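Local coordinates for Lin1909 protein (Listeria innocua, PDB 3FIJ) that probably acts as a manganese-binding gamma-glutamyl-gamma-aminobutyrate hydrolase of the class I glutamine amidotransferase-like peptidase C26 family, at residues A55-G69 and L100-I114. Residues are numbered along the deposited sequence; the frame is centred on the assembly and turned at random.
Sequences AVQAISLVDGLLLTG and LVRAALDAGKPIFAI
The ring of Phe-112 meets Leu-66 obliquely, with Leu-66 CD1 3.5 Å from Phe-112 CD2. Leu-66 and Phe-112 run alongside each other in the same direction. Ile-114 CG1 lies over one face of the ring, nearer its edge than its centre. Phe-233 of helix 227-241 stacks edge-to-face with Phe-112, and that helix covers this side of the sheet. Strands 64-67 and 111-114 are parallel neighbours. Their ladder runs Leu-65 N to Pro-110 O, Phe-112 N to Leu-65 O, Leu-67 N to Phe-112 O and Ile-114 N to Leu-67 O. Helix 91-106 links the two strands in a beta-alpha-beta crossover. They belong to the central sheet of the class I glutamine amidotransferase-like fold. Leu-65 and Leu-67 point to the opposite face, under that helix. Leu-65 CD2 touches Ala-104 CB at 3.8 Å. Leu-67 CD1 meets Val-101 CG1 at 3.7 Å, the two side chains nearly perpendicular. Helix 55-60 crosses the 100-106 part of helix 91-106 at -54°, with Ala-103 CB 3.9 Å from Val-56 CA. Beyond the Schellman turn at Gly-108, Lys-109 CG lies anti to the carbonyl carbon (chi1 -64°). From there the straight chain runs past Ile-59 the other way. Lys-109 NZ donates to Ile-59 O (2.7 Å) and Val-62 O (2.8 Å). The second bond is nearly straight on the carbonyl, C=O...N 177°. Val-62 N also donates to Ile-59 O, from the opposite face of the carbonyl plane to Lys-109 NZ.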
loop_
_atom_site.group_PDB
_atom_site.type_symbol
_atom_site.label_atom_id
_atom_site.label_comp_id
_atom_site.label_asym_id
_atom_site.label_seq_id
_atom_site.Cartn_x
_atom_site.Cartn_y
_atom_site.Cartn_z
ATOM N N ALA A 55 12.145 39.179 -4.222
ATOM C CA ALA A 55 13.371 38.591 -4.750
ATOM C C ALA A 55 14.638 39.392 -4.457
ATOM O O ALA A 55 15.660 38.817 -4.068
ATOM C CB ALA A 55 13.239 38.366 -6.250
ATOM N N VAL A 56 14.605 40.711 -4.635
ATOM C CA VAL A 56 15.824 41.454 -4.372
ATOM C C VAL A 56 16.184 41.405 -2.884
ATOM O O VAL A 56 17.359 41.396 -2.535
ATOM C CB VAL A 56 15.768 42.935 -4.921
ATOM C CG1 VAL A 56 14.645 43.082 -5.942
ATOM C CG2 VAL A 56 15.672 43.938 -3.791
ATOM N N GLN A 57 15.188 41.345 -2.003
ATOM C CA GLN A 57 15.487 41.266 -0.575
ATOM C C GLN A 57 16.085 39.893 -0.271
ATOM O O GLN A 57 16.923 39.741 0.618
ATOM C CB GLN A 57 14.227 41.466 0.278
ATOM C CG GLN A 57 14.526 41.413 1.774
ATOM C CD GLN A 57 13.292 41.549 2.656
ATOM O OE1 GLN A 57 13.404 41.643 3.878
ATOM N NE2 GLN A 57 12.118 41.552 2.046
ATOM N N ALA A 58 15.644 38.889 -1.016
ATOM C CA ALA A 58 16.143 37.540 -0.822
ATOM C C ALA A 58 17.632 37.470 -1.176
ATOM O O ALA A 58 18.432 36.974 -0.386
ATOM C CB ALA A 58 15.343 36.561 -1.673
ATOM N N ILE A 59 17.997 37.967 -2.359
ATOM C CA ILE A 59 19.393 37.952 -2.797
ATOM C C ILE A 59 20.270 38.859 -1.938
ATOM O O ILE A 59 21.461 38.616 -1.782
ATOM C CB ILE A 59 19.518 38.367 -4.298
ATOM C CG1 ILE A 59 19.103 37.200 -5.193
ATOM C CG2 ILE A 59 20.947 38.746 -4.644
ATOM C CD1 ILE A 59 17.652 36.857 -5.095
ATOM N N SER A 60 19.685 39.896 -1.358
ATOM C CA SER A 60 20.476 40.789 -0.530
ATOM C C SER A 60 21.139 40.069 0.641
ATOM O O SER A 60 22.255 40.417 1.019
ATOM C CB SER A 60 19.627 41.962 -0.004
ATOM O OG SER A 60 18.673 41.546 0.958
ATOM N N LEU A 61 20.495 39.060 1.223
ATOM C CA LEU A 61 21.155 38.406 2.344
ATOM C C LEU A 61 21.981 37.163 2.043
ATOM O O LEU A 61 22.471 36.513 2.960
ATOM C CB LEU A 61 20.173 38.129 3.500
ATOM C CG LEU A 61 18.842 37.400 3.361
ATOM C CD1 LEU A 61 17.741 38.379 3.045
ATOM C CD2 LEU A 61 18.976 36.326 2.313
ATOM N N VAL A 62 22.164 36.841 0.769
ATOM C CA VAL A 62 22.987 35.686 0.414
ATOM C C VAL A 62 24.150 36.159 -0.452
ATOM O O VAL A 62 24.098 37.247 -1.031
ATOM C CB VAL A 62 22.191 34.605 -0.379
ATOM C CG1 VAL A 62 20.836 34.370 0.274
ATOM C CG2 VAL A 62 22.036 35.019 -1.839
ATOM N N ASP A 63 25.194 35.343 -0.544
ATOM C CA ASP A 63 26.354 35.690 -1.360
ATOM C C ASP A 63 26.374 34.886 -2.650
ATOM O O ASP A 63 27.142 35.187 -3.561
ATOM C CB ASP A 63 27.647 35.445 -0.581
ATOM C CG ASP A 63 27.701 36.246 0.707
ATOM O OD1 ASP A 63 27.671 37.496 0.620
ATOM O OD2 ASP A 63 27.763 35.627 1.798
ATOM N N GLY A 64 25.525 33.861 -2.718
ATOM C CA GLY A 64 25.452 33.019 -3.900
ATOM C C GLY A 64 24.087 32.363 -3.988
ATOM O O GLY A 64 23.437 32.143 -2.960
ATOM N N LEU A 65 23.657 32.046 -5.209
ATOM C CA LEU A 65 22.348 31.429 -5.450
ATOM C C LEU A 65 22.420 30.023 -6.067
ATOM O O LEU A 65 22.997 29.831 -7.140
ATOM C CB LEU A 65 21.523 32.340 -6.365
ATOM C CG LEU A 65 20.192 31.809 -6.905
ATOM C CD1 LEU A 65 19.207 31.598 -5.755
ATOM C CD2 LEU A 65 19.642 32.792 -7.924
ATOM N N LEU A 66 21.825 29.046 -5.386
ATOM C CA LEU A 66 21.803 27.667 -5.868
ATOM C C LEU A 66 20.368 27.247 -6.237
ATOM O O LEU A 66 19.495 27.143 -5.367
ATOM C CB LEU A 66 22.360 26.726 -4.790
ATOM C CG LEU A 66 22.317 25.217 -5.095
ATOM C CD1 LEU A 66 23.142 24.904 -6.341
ATOM C CD2 LEU A 66 22.861 24.438 -3.904
ATOM N N LEU A 67 20.122 27.021 -7.524
ATOM C CA LEU A 67 18.798 26.606 -7.988
ATOM C C LEU A 67 18.735 25.085 -8.044
ATOM O O LEU A 67 19.578 24.435 -8.673
ATOM C CB LEU A 67 18.504 27.204 -9.366
ATOM C CG LEU A 67 18.211 28.708 -9.349
ATOM C CD1 LEU A 67 18.202 29.278 -10.757
ATOM C CD2 LEU A 67 16.860 28.928 -8.679
ATOM N N THR A 68 17.726 24.525 -7.385
ATOM C CA THR A 68 17.557 23.085 -7.297
ATOM C C THR A 68 16.598 22.458 -8.294
ATOM O O THR A 68 15.923 23.144 -9.068
ATOM C CB THR A 68 17.082 22.683 -5.892
ATOM O OG1 THR A 68 15.778 23.232 -5.660
ATOM C CG2 THR A 68 18.045 23.210 -4.826
ATOM N N GLY A 69 16.546 21.129 -8.247
ATOM C CA GLY A 69 15.680 20.373 -9.123
ATOM C C GLY A 69 14.239 20.559 -8.704
ATOM O O GLY A 69 13.932 21.341 -7.803
ATOM N N LEU A 100 14.431 35.713 -8.836
ATOM C CA LEU A 100 15.683 35.499 -8.114
ATOM C C LEU A 100 16.911 35.608 -9.013
ATOM O O LEU A 100 17.859 36.311 -8.664
ATOM C CB LEU A 100 15.710 34.129 -7.409
ATOM C CG LEU A 100 14.900 33.870 -6.131
ATOM C CD1 LEU A 100 15.117 32.425 -5.681
ATOM C CD2 LEU A 100 15.319 34.812 -5.032
ATOM N N VAL A 101 16.915 34.925 -10.159
ATOM C CA VAL A 101 18.089 34.997 -11.034
ATOM C C VAL A 101 18.317 36.420 -11.538
ATOM O O VAL A 101 19.458 36.877 -11.619
ATOM C CB VAL A 101 18.014 34.016 -12.256
ATOM C CG1 VAL A 101 17.363 32.703 -11.840
ATOM C CG2 VAL A 101 17.309 34.650 -13.415
ATOM N N ARG A 102 17.239 37.129 -11.858
ATOM C CA ARG A 102 17.363 38.509 -12.322
ATOM C C ARG A 102 17.970 39.388 -11.227
ATOM O O ARG A 102 18.880 40.181 -11.487
ATOM C CB ARG A 102 15.994 39.044 -12.764
ATOM C CG ARG A 102 15.532 38.388 -14.059
ATOM C CD ARG A 102 14.092 38.705 -14.464
ATOM N NE ARG A 102 13.770 38.032 -15.723
ATOM C CZ ARG A 102 12.582 38.058 -16.317
ATOM N NH1 ARG A 102 11.575 38.735 -15.772
ATOM N NH2 ARG A 102 12.403 37.396 -17.455
ATOM N N ALA A 103 17.481 39.236 -10.000
ATOM C CA ALA A 103 18.008 40.008 -8.883
ATOM C C ALA A 103 19.457 39.605 -8.605
ATOM O O ALA A 103 20.275 40.445 -8.239
ATOM C CB ALA A 103 17.148 39.791 -7.633
ATOM N N ALA A 104 19.763 38.318 -8.780
ATOM C CA ALA A 104 21.111 37.790 -8.559
ATOM C C ALA A 104 22.060 38.305 -9.638
ATOM O O ALA A 104 23.215 38.629 -9.374
ATOM C CB ALA A 104 21.085 36.261 -8.573
ATOM N N LEU A 105 21.567 38.359 -10.866
ATOM C CA LEU A 105 22.360 38.861 -11.973
ATOM C C LEU A 105 22.642 40.338 -11.721
ATOM O O LEU A 105 23.779 40.795 -11.852
ATOM C CB LEU A 105 21.600 38.674 -13.293
ATOM C CG LEU A 105 21.663 37.244 -13.839
ATOM C CD1 LEU A 105 20.704 37.083 -15.005
ATOM C CD2 LEU A 105 23.097 36.937 -14.264
ATOM N N ASP A 106 21.603 41.074 -11.331
ATOM C CA ASP A 106 21.754 42.499 -11.069
ATOM C C ASP A 106 22.793 42.780 -9.978
ATOM O O ASP A 106 23.402 43.855 -9.945
ATOM C CB ASP A 106 20.407 43.113 -10.669
ATOM C CG ASP A 106 20.478 44.630 -10.541
ATOM O OD1 ASP A 106 19.469 45.247 -10.125
ATOM O OD2 ASP A 106 21.544 45.208 -10.862
ATOM N N ALA A 107 22.996 41.814 -9.088
ATOM C CA ALA A 107 23.957 41.970 -8.002
ATOM C C ALA A 107 25.316 41.365 -8.344
ATOM O O ALA A 107 26.267 41.484 -7.572
ATOM C CB ALA A 107 23.407 41.333 -6.733
ATOM N N GLY A 108 25.396 40.712 -9.503
ATOM C CA GLY A 108 26.642 40.102 -9.936
ATOM C C GLY A 108 27.097 38.922 -9.093
ATOM O O GLY A 108 28.247 38.489 -9.186
ATOM N N LYS A 109 26.197 38.394 -8.271
ATOM C CA LYS A 109 26.522 37.258 -7.422
ATOM C C LYS A 109 26.452 35.975 -8.229
ATOM O O LYS A 109 25.626 35.843 -9.124
ATOM C CB LYS A 109 25.565 37.207 -6.226
ATOM C CG LYS A 109 25.703 38.416 -5.323
ATOM C CD LYS A 109 24.739 38.382 -4.155
ATOM C CE LYS A 109 24.898 39.638 -3.299
ATOM N NZ LYS A 109 23.836 39.742 -2.269
ATOM N N PRO A 110 27.326 35.007 -7.919
ATOM C CA PRO A 110 27.382 33.718 -8.617
ATOM C C PRO A 110 26.105 32.880 -8.515
ATOM O O PRO A 110 25.430 32.875 -7.486
ATOM C CB PRO A 110 28.582 33.044 -7.977
ATOM C CG PRO A 110 28.501 33.530 -6.556
ATOM C CD PRO A 110 28.217 35.004 -6.743
ATOM N N ILE A 111 25.798 32.172 -9.597
ATOM C CA ILE A 111 24.606 31.334 -9.703
ATOM C C ILE A 111 24.979 29.928 -10.174
ATOM O O ILE A 111 25.668 29.775 -11.178
ATOM C CB ILE A 111 23.627 31.911 -10.756
ATOM C CG1 ILE A 111 23.236 33.336 -10.371
ATOM C CG2 ILE A 111 22.407 30.979 -10.931
ATOM C CD1 ILE A 111 22.453 34.072 -11.459
ATOM N N PHE A 112 24.524 28.915 -9.442
ATOM C CA PHE A 112 24.755 27.517 -9.795
ATOM C C PHE A 112 23.357 26.890 -9.903
ATOM O O PHE A 112 22.579 26.890 -8.943
ATOM C CB PHE A 112 25.617 26.817 -8.716
ATOM C CG PHE A 112 25.962 25.365 -9.028
ATOM C CD1 PHE A 112 26.108 24.924 -10.344
ATOM C CD2 PHE A 112 26.145 24.446 -7.997
ATOM C CE1 PHE A 112 26.431 23.579 -10.633
ATOM C CE2 PHE A 112 26.470 23.105 -8.277
ATOM C CZ PHE A 112 26.609 22.674 -9.600
ATOM N N ALA A 113 23.034 26.378 -11.084
ATOM C CA ALA A 113 21.728 25.773 -11.315
ATOM C C ALA A 113 21.835 24.278 -11.606
ATOM O O ALA A 113 22.701 23.837 -12.362
ATOM C CB ALA A 113 21.038 26.478 -12.469
ATOM N N ILE A 114 20.932 23.506 -11.008
ATOM C CA ILE A 114 20.913 22.064 -11.180
ATOM C C ILE A 114 19.581 21.534 -11.735
ATOM O O ILE A 114 18.502 21.921 -11.268
ATOM C CB ILE A 114 21.239 21.368 -9.824
ATOM C CG1 ILE A 114 22.729 21.559 -9.493
ATOM C CG2 ILE A 114 20.866 19.893 -9.879
ATOM C CD1 ILE A 114 23.143 21.073 -8.102
#